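Side-chain contacts in YceI-like domain protein (Burkholderia cenocepacia BC7, PDB 5IXH), which binds a long polyprenyl diphosphate inside a lipocalin-like beta barrel and probably captures antibiotics outside the cell, contributing to intrinsic resistance: residues F29-K34 / F156-T161; G98-K103 / G126-K131. All coordinates share one frame; numbering follows the deposited sequence.

How the contacts relate
Both contacts line the same lipid pocket of one curled antiparallel sheet, and OTP runs past each of them. Contact 1 (29-34 with 156-161) meets the last isoprene units of the tail, while contact 2 (98-103 with 126-131) flanks the middle of the chain; the diphosphate lies far from both. Their centres are about 16 Å apart. Strands 121-131 and 151-160, which carry one segment of each contact, are neighbours in the sheet, and F156 N probably makes a hydrogen bond of 3.0 Å to G126 O between them. Both segments of contact 2 fall in the chain between the two segments of contact 1.

Contact 1: F29-K34 / F156-T161; sequences FSAQVK and FHLVAT. With OTP ((2E,6E,10E,14E,18E,22E,26E)-3,7,11,15,19,23,27,31-octamethyldotriaconta-2,6,10,14,18,22,26,30-octaenyl trihydrogen diphosphate), chain C.
The lipid pocket of the barrel provides the setting in which A31 and V33 of strand 22-34 meet L158 of strand 151-160, near the end of the OTP tail. The contact is made by side chains alone: S30, Q32 and K34 share backbone hydrogen bonds with strand 44-50, F156 with G126, and H157 with K10 of strand 10-15. One methyl of L158 does the work: CD2 comes within 4.3 Å of A31 CB and within 4.4 Å of V33 CG2. These are loose van der Waals contacts, and the same L158 CD2 also presses on the prenyl methyl C8 of OTP at 3.4 Å, a closer approach than either. A branched leucine suits this place because its reach spans the gap to strand 22-34, whereas small A31 takes up little space on the facing wall.

V33 divides its branches between two partners. With CG1 anti to the backbone N (chi1 -180°), that methyl is turned to the tail and touches OTP C1 at 3.5 Å, while CG2 faces L158. F156, two residues before L158, offers a ring face: OTP C10 sits 4.0 Å above the plane, over its centre, and C11 approaches F156 CE2 at 3.6 Å. A flat phenyl ring makes a broad apolar surface for an isoprene unit to lie on. F124 of strand 121-131 also packs against V33 and L158. V33, F156 and L158 meet the tail through carbon atoms alone, consistent with binding driven largely by shape and the hydrophobic effect, as in the elongated hydrophobic cavity of the lipocalin-like YceI fold.

Contact 2: G98-K103 / G126-K131; sequences GKLTIK and GVLPIK. With OTP ((2E,6E,10E,14E,18E,22E,26E)-3,7,11,15,19,23,27,31-octamethyldotriaconta-2,6,10,14,18,22,26,30-octaenyl trihydrogen diphosphate), chain C.
L100 and L128 share one conformation, CG anti to the backbone N, which extends both side chains from their strands into the barrel until they meet tip to tip, with L100 CD2 3.9 Å from L128 CD2. I130 instead holds CG1 between its backbone N and carbonyl carbon (chi1 65°), and its CD1 meets I102 CD1 at 4.0 Å, again end to end. Between these pairs L100 crosses I130 at about a right angle, its CD2 lying 4.1 Å from I130 CG2. The backbones stay far apart, and long, branched aliphatic side chains suit the gap, the nearest pair, L100 and I130, having CA atoms 10.2 Å apart.

The same side chains also form a wall beside OTP. L100 separates its two methyls: CD2 serves the opposing strand, whereas CD1 touches the lipid at C17, 3.7 Å away. L128 CD2 has no such division, for it meets both L100 and the prenyl methyl C13, the latter at 3.6 Å. Further along the lipid, I102 CD1 lies 3.9 Å from OTP C24 while also touching I130. Leucine and isoleucine fit this surface because their methyls can follow a methyl-studded polyprenyl chain without presenting any polar group to it.

F135, from a loop, packs against both L100 and I102. The segment axes approach no closer than 11.4 Å and make an angle of 49°. Strand 105-118 lies between the two in the sheet, bonded antiparallel to each; V109 and V111 on it touch L100 and L128 respectively, and beyond strand 121-131 comes strand 151-160, whose I154 packs on I130.

Contact 1: F29-K34 / F156-T161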
loop_
_atom_site.group_PDB
_atom_site.type_symbol
_atom_site.label_atom_id
_atom_site.label_comp_id
_atom_site.label_asym_id
_atom_site.label_seq_id
_atom_site.Cartn_x
_atom_site.Cartn_y
_atom_site.Cartn_z
ATOM N N PHE A 29 -1.270 -1.235 10.638
ATOM C CA PHE A 29 -1.530 -2.245 9.634
ATOM C C PHE A 29 -1.007 -3.558 10.134
ATOM O O PHE A 29 -0.253 -3.605 11.097
ATOM C CB PHE A 29 -0.889 -1.865 8.294
ATOM C CG PHE A 29 0.599 -1.676 8.341
ATOM C CD1 PHE A 29 1.466 -2.758 8.181
ATOM C CD2 PHE A 29 1.133 -0.412 8.518
ATOM C CE1 PHE A 29 2.842 -2.570 8.215
ATOM C CE2 PHE A 29 2.505 -0.218 8.552
ATOM C CZ PHE A 29 3.361 -1.301 8.391
ATOM N N SER A 30 -1.426 -4.636 9.479
ATOM C CA SER A 30 -0.866 -5.943 9.721
ATOM C C SER A 30 -0.487 -6.571 8.405
ATOM O O SER A 30 -0.981 -6.178 7.351
ATOM C CB SER A 30 -1.884 -6.821 10.408
ATOM O OG SER A 30 -2.988 -7.047 9.569
ATOM N N ALA A 31 0.375 -7.557 8.454
ATOM C CA ALA A 31 0.773 -8.276 7.268
ATOM C C ALA A 31 1.283 -9.647 7.637
ATOM O O ALA A 31 1.818 -9.848 8.731
ATOM C CB ALA A 31 1.816 -7.480 6.495
ATOM N N GLN A 32 1.106 -10.585 6.716
ATOM C CA GLN A 32 1.600 -11.950 6.843
ATOM C C GLN A 32 2.329 -12.270 5.543
ATOM O O GLN A 32 1.834 -11.966 4.458
ATOM C CB GLN A 32 0.429 -12.931 7.045
ATOM C CG GLN A 32 -0.720 -12.387 7.893
ATOM C CD GLN A 32 -1.819 -13.418 8.195
ATOM O OE1 GLN A 32 -2.825 -13.091 8.842
ATOM N NE2 GLN A 32 -1.631 -14.661 7.737
ATOM N N VAL A 33 3.503 -12.861 5.653
ATOM C CA VAL A 33 4.279 -13.263 4.497
ATOM C C VAL A 33 4.815 -14.667 4.688
ATOM O O VAL A 33 5.277 -15.030 5.768
ATOM C CB VAL A 33 5.458 -12.302 4.252
ATOM C CG1 VAL A 33 6.253 -12.737 3.045
ATOM C CG2 VAL A 33 4.965 -10.883 4.069
ATOM N N LYS A 34 4.746 -15.457 3.635
ATOM C CA LYS A 34 5.371 -16.760 3.603
ATOM C C LYS A 34 6.206 -16.787 2.335
ATOM O O LYS A 34 5.652 -16.794 1.248
ATOM C CB LYS A 34 4.304 -17.857 3.577
ATOM C CG LYS A 34 3.177 -17.643 4.579
ATOM C CD LYS A 34 2.077 -18.681 4.420
ATOM C CE LYS A 34 0.875 -18.354 5.297
ATOM N NZ LYS A 34 -0.260 -19.293 5.069
ATOM N N PHE A 156 6.155 0.584 0.310
ATOM C CA PHE A 156 6.207 -0.260 1.480
ATOM C C PHE A 156 7.603 -0.799 1.724
ATOM O O PHE A 156 8.385 -1.050 0.803
ATOM C CB PHE A 156 5.209 -1.409 1.348
ATOM C CG PHE A 156 5.359 -2.185 0.077
ATOM C CD1 PHE A 156 6.216 -3.266 -0.001
ATOM C CD2 PHE A 156 4.663 -1.803 -1.058
ATOM C CE1 PHE A 156 6.340 -3.976 -1.181
ATOM C CE2 PHE A 156 4.789 -2.499 -2.236
ATOM C CZ PHE A 156 5.639 -3.579 -2.300
ATOM N N HIS A 157 7.871 -0.977 3.012
ATOM C CA HIS A 157 9.090 -1.566 3.532
ATOM C C HIS A 157 8.618 -2.514 4.622
ATOM O O HIS A 157 8.267 -2.057 5.710
ATOM C CB HIS A 157 9.996 -0.478 4.110
ATOM C CG HIS A 157 11.226 -1.000 4.791
ATOM N ND1 HIS A 157 12.348 -1.390 4.097
ATOM C CD2 HIS A 157 11.531 -1.137 6.105
ATOM C CE1 HIS A 157 13.281 -1.781 4.949
ATOM N NE2 HIS A 157 12.812 -1.637 6.175
ATOM N N LEU A 158 8.558 -3.814 4.339
ATOM C CA LEU A 158 8.083 -4.802 5.299
ATOM C C LEU A 158 9.258 -5.591 5.825
ATOM O O LEU A 158 10.049 -6.127 5.037
ATOM C CB LEU A 158 7.095 -5.776 4.657
ATOM C CG LEU A 158 5.727 -5.297 4.197
ATOM C CD1 LEU A 158 5.844 -4.297 3.088
ATOM C CD2 LEU A 158 4.931 -6.500 3.734
ATOM N N VAL A 159 9.379 -5.670 7.141
ATOM C CA VAL A 159 10.445 -6.405 7.799
ATOM C C VAL A 159 9.818 -7.575 8.523
ATOM O O VAL A 159 8.922 -7.382 9.353
ATOM C CB VAL A 159 11.183 -5.517 8.813
ATOM C CG1 VAL A 159 12.296 -6.303 9.507
ATOM C CG2 VAL A 159 11.745 -4.284 8.141
ATOM N N ALA A 160 10.256 -8.781 8.190
ATOM C CA ALA A 160 9.766 -9.996 8.825
ATOM C C ALA A 160 10.827 -10.666 9.651
ATOM O O ALA A 160 11.958 -10.860 9.195
ATOM C CB ALA A 160 9.183 -10.949 7.804
ATOM N N THR A 161 10.411 -11.044 10.863
ATOM C CA THR A 161 11.292 -11.379 11.985
ATOM C C THR A 161 12.456 -10.398 12.095
ATOM O O THR A 161 12.428 -9.484 12.920
ATOM C CB THR A 161 11.802 -12.828 11.918
ATOM O OG1 THR A 161 10.716 -13.724 12.183
ATOM C CG2 THR A 161 12.898 -13.075 12.947
HETATM O O7 OTP C . -3.031 24.434 -1.661
HETATM P P2 OTP C . -3.967 23.271 -1.917
HETATM O O5 OTP C . -5.400 23.754 -1.891
HETATM O O6 OTP C . -3.664 22.656 -3.266
HETATM O O4 OTP C . -3.767 22.167 -0.794
HETATM P P1 OTP C . -4.761 20.956 -0.531
HETATM O O2 OTP C . -5.888 21.404 0.372
HETATM O O3 OTP C . -5.325 20.450 -1.841
HETATM O O1 OTP C . -3.934 19.811 0.194
HETATM C C40 OTP C . -3.892 18.483 -0.302
HETATM C C39 OTP C . -3.304 17.692 0.863
HETATM C C37 OTP C . -3.023 16.357 0.818
HETATM C C38 OTP C . -2.440 15.766 2.101
HETATM C C36 OTP C . -3.273 15.461 -0.417
HETATM C C35 OTP C . -4.010 14.188 0.046
HETATM C C34 OTP C . -3.668 12.969 -0.830
HETATM C C32 OTP C . -3.926 11.706 -0.346
HETATM C C33 OTP C . -4.542 11.499 1.043
HETATM C C31 OTP C . -3.597 10.474 -1.208
HETATM C C30 OTP C . -4.820 9.534 -1.251
HETATM C C29 OTP C . -4.281 8.153 -0.864
HETATM C C27 OTP C . -4.469 7.040 -1.645
HETATM C C28 OTP C . -5.240 7.023 -2.966
HETATM C C26 OTP C . -3.837 5.749 -1.121
HETATM C C25 OTP C . -4.800 4.562 -1.250
HETATM C C24 OTP C . -3.891 3.457 -0.698
HETATM C C22 OTP C . -4.220 2.731 0.413
HETATM C C23 OTP C . -5.528 2.917 1.189
HETATM C C21 OTP C . -3.209 1.674 0.853
HETATM C C20 OTP C . -3.705 0.364 0.239
HETATM C C19 OTP C . -2.482 -0.560 0.197
HETATM C C17 OTP C . -2.541 -1.857 0.659
HETATM C C18 OTP C . -3.844 -2.423 1.229
HETATM C C16 OTP C . -1.317 -2.787 0.606
HETATM C C15 OTP C . -0.036 -2.063 0.153
HETATM C C14 OTP C . 1.000 -3.135 -0.222
HETATM C C12 OTP C . 0.981 -3.714 -1.472
HETATM C C13 OTP C . -0.028 -3.325 -2.558
HETATM C C11 OTP C . 2.012 -4.788 -1.848
HETATM C C10 OTP C . 2.542 -5.543 -0.623
HETATM C C9 OTP C . 3.283 -6.752 -1.215
HETATM C C7 OTP C . 3.671 -7.808 -0.432
HETATM C C8 OTP C . 3.382 -7.822 1.069
HETATM C C6 OTP C . 4.398 -8.976 -1.125
HETATM C C5 OTP C . 5.618 -9.413 -0.310
HETATM C C4 OTP C . 6.537 -10.119 -1.324
HETATM C C2 OTP C . 6.732 -11.479 -1.387
HETATM C C3 OTP C . 7.684 -11.998 -2.465
HETATM C C1 OTP C . 6.054 -12.474 -0.442
#

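Contact 2: G98-K103 / G126-K131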
loop_
_atom_site.group_PDB
_atom_site.type_symbol
_atom_site.label_atom_id
_atom_site.label_comp_id
_atom_site.label_asym_id
_atom_site.label_seq_id
_atom_site.Cartn_x
_atom_site.Cartn_y
_atom_site.Cartn_z
ATOM N N GLY A 98 -1.826 -9.786 -7.050
ATOM C CA GLY A 98 -2.930 -10.103 -6.151
ATOM C C GLY A 98 -4.040 -9.095 -6.226
ATOM O O GLY A 98 -4.072 -8.222 -7.095
ATOM N N LYS A 99 -4.980 -9.220 -5.292
ATOM C CA LYS A 99 -6.164 -8.376 -5.243
ATOM C C LYS A 99 -5.992 -7.256 -4.245
ATOM O O LYS A 99 -5.756 -7.532 -3.055
ATOM C CB LYS A 99 -7.369 -9.218 -4.861
ATOM C CG LYS A 99 -8.655 -8.456 -5.034
ATOM C CD LYS A 99 -9.877 -9.209 -4.522
ATOM C CE LYS A 99 -10.150 -10.435 -5.328
ATOM N NZ LYS A 99 -11.509 -10.949 -4.972
ATOM N N LEU A 100 -6.093 -6.031 -4.716
ATOM C CA LEU A 100 -6.046 -4.811 -3.895
ATOM C C LEU A 100 -7.459 -4.284 -3.795
ATOM O O LEU A 100 -8.084 -4.028 -4.813
ATOM C CB LEU A 100 -5.138 -3.782 -4.560
ATOM C CG LEU A 100 -5.000 -2.411 -3.869
ATOM C CD1 LEU A 100 -4.409 -2.566 -2.481
ATOM C CD2 LEU A 100 -4.179 -1.474 -4.697
ATOM N N THR A 101 -7.963 -4.167 -2.560
ATOM C CA THR A 101 -9.307 -3.631 -2.308
ATOM C C THR A 101 -9.168 -2.383 -1.453
ATOM O O THR A 101 -8.613 -2.440 -0.338
ATOM C CB THR A 101 -10.178 -4.640 -1.590
ATOM O OG1 THR A 101 -10.171 -5.869 -2.329
ATOM C CG2 THR A 101 -11.611 -4.141 -1.472
ATOM N N ILE A 102 -9.660 -1.266 -1.982
ATOM C CA ILE A 102 -9.636 0.033 -1.303
ATOM C C ILE A 102 -11.031 0.620 -1.483
ATOM O O ILE A 102 -11.573 0.650 -2.580
ATOM C CB ILE A 102 -8.598 1.014 -1.930
ATOM C CG1 ILE A 102 -7.183 0.450 -1.860
ATOM C CG2 ILE A 102 -8.658 2.379 -1.226
ATOM C CD1 ILE A 102 -6.204 1.145 -2.758
ATOM N N LYS A 103 -11.623 1.095 -0.380
ATOM C CA LYS A 103 -12.939 1.696 -0.387
ATOM C C LYS A 103 -13.949 0.734 -1.048
ATOM O O LYS A 103 -14.838 1.105 -1.802
ATOM C CB LYS A 103 -12.879 3.080 -1.062
ATOM C CG LYS A 103 -13.979 4.031 -0.718
ATOM C CD LYS A 103 -13.739 5.431 -1.301
ATOM C CE LYS A 103 -14.915 6.373 -1.061
ATOM N NZ LYS A 103 -14.697 7.742 -1.563
ATOM N N GLY A 126 9.028 -2.186 -2.052
ATOM C CA GLY A 126 8.455 -1.969 -3.359
ATOM C C GLY A 126 7.610 -0.728 -3.402
ATOM O O GLY A 126 7.362 -0.108 -2.372
ATOM N N VAL A 127 7.172 -0.397 -4.609
ATOM C CA VAL A 127 6.323 0.762 -4.872
ATOM C C VAL A 127 5.281 0.343 -5.877
ATOM O O VAL A 127 5.603 -0.238 -6.905
ATOM C CB VAL A 127 7.135 1.947 -5.436
ATOM C CG1 VAL A 127 6.219 3.149 -5.715
ATOM C CG2 VAL A 127 8.237 2.347 -4.472
ATOM N N LEU A 128 4.020 0.596 -5.545
ATOM C CA LEU A 128 2.907 0.314 -6.433
ATOM C C LEU A 128 2.223 1.616 -6.834
ATOM O O LEU A 128 1.607 2.266 -5.983
ATOM C CB LEU A 128 1.881 -0.569 -5.730
ATOM C CG LEU A 128 0.633 -0.856 -6.578
ATOM C CD1 LEU A 128 0.953 -1.663 -7.819
ATOM C CD2 LEU A 128 -0.402 -1.556 -5.713
ATOM N N PRO A 129 2.299 1.992 -8.114
ATOM C CA PRO A 129 1.527 3.166 -8.538
ATOM C C PRO A 129 0.082 2.779 -8.820
ATOM O O PRO A 129 -0.197 1.748 -9.443
ATOM C CB PRO A 129 2.225 3.606 -9.825
ATOM C CG PRO A 129 2.904 2.383 -10.345
ATOM C CD PRO A 129 3.195 1.486 -9.168
ATOM N N ILE A 130 -0.838 3.599 -8.326
ATOM C CA ILE A 130 -2.249 3.421 -8.615
ATOM C C ILE A 130 -2.857 4.748 -9.018
ATOM O O ILE A 130 -2.275 5.810 -8.768
ATOM C CB ILE A 130 -3.027 2.868 -7.404
ATOM C CG1 ILE A 130 -3.054 3.843 -6.210
ATOM C CG2 ILE A 130 -2.458 1.488 -6.983
ATOM C CD1 ILE A 130 -4.157 3.513 -5.175
ATOM N N LYS A 131 -4.039 4.681 -9.603
ATOM C CA LYS A 131 -4.868 5.859 -9.797
ATOM C C LYS A 131 -5.898 5.888 -8.677
ATOM O O LYS A 131 -6.690 4.972 -8.538
ATOM C CB LYS A 131 -5.588 5.785 -11.141
ATOM C CG LYS A 131 -4.673 5.924 -12.334
ATOM C CD LYS A 131 -5.461 5.905 -13.641
ATOM C CE LYS A 131 -4.657 6.501 -14.793
ATOM N NZ LYS A 131 -3.208 6.160 -14.719
HETATM O O7 OTP C . -3.031 24.434 -1.661
HETATM P P2 OTP C . -3.967 23.271 -1.917
HETATM O O5 OTP C . -5.400 23.754 -1.891
HETATM O O6 OTP C . -3.664 22.656 -3.266
HETATM O O4 OTP C . -3.767 22.167 -0.794
HETATM P P1 OTP C . -4.761 20.956 -0.531
HETATM O O2 OTP C . -5.888 21.404 0.372
HETATM O O3 OTP C . -5.325 20.450 -1.841
HETATM O O1 OTP C . -3.934 19.811 0.194
HETATM C C40 OTP C . -3.892 18.483 -0.302
HETATM C C39 OTP C . -3.304 17.692 0.863
HETATM C C37 OTP C . -3.023 16.357 0.818
HETATM C C38 OTP C . -2.440 15.766 2.101
HETATM C C36 OTP C . -3.273 15.461 -0.417
HETATM C C35 OTP C . -4.010 14.188 0.046
HETATM C C34 OTP C . -3.668 12.969 -0.830
HETATM C C32 OTP C . -3.926 11.706 -0.346
HETATM C C33 OTP C . -4.542 11.499 1.043
HETATM C C31 OTP C . -3.597 10.474 -1.208
HETATM C C30 OTP C . -4.820 9.534 -1.251
HETATM C C29 OTP C . -4.281 8.153 -0.864
HETATM C C27 OTP C . -4.469 7.040 -1.645
HETATM C C28 OTP C . -5.240 7.023 -2.966
HETATM C C26 OTP C . -3.837 5.749 -1.121
HETATM C C25 OTP C . -4.800 4.562 -1.250
HETATM C C24 OTP C . -3.891 3.457 -0.698
HETATM C C22 OTP C . -4.220 2.731 0.413
HETATM C C23 OTP C . -5.528 2.917 1.189
HETATM C C21 OTP C . -3.209 1.674 0.853
HETATM C C20 OTP C . -3.705 0.364 0.239
HETATM C C19 OTP C . -2.482 -0.560 0.197
HETATM C C17 OTP C . -2.541 -1.857 0.659
HETATM C C18 OTP C . -3.844 -2.423 1.229
HETATM C C16 OTP C . -1.317 -2.787 0.606
HETATM C C15 OTP C . -0.036 -2.063 0.153
HETATM C C14 OTP C . 1.000 -3.135 -0.222
HETATM C C12 OTP C . 0.981 -3.714 -1.472
HETATM C C13 OTP C . -0.028 -3.325 -2.558
HETATM C C11 OTP C . 2.012 -4.788 -1.848
HETATM C C10 OTP C . 2.542 -5.543 -0.623
HETATM C C9 OTP C . 3.283 -6.752 -1.215
HETATM C C7 OTP C . 3.671 -7.808 -0.432
HETATM C C8 OTP C . 3.382 -7.822 1.069
HETATM C C6 OTP C . 4.398 -8.976 -1.125
HETATM C C5 OTP C . 5.618 -9.413 -0.310
HETATM C C4 OTP C . 6.537 -10.119 -1.324
HETATM C C2 OTP C . 6.732 -11.479 -1.387
HETATM C C3 OTP C . 7.684 -11.998 -2.465
HETATM C C1 OTP C . 6.054 -12.474 -0.442
#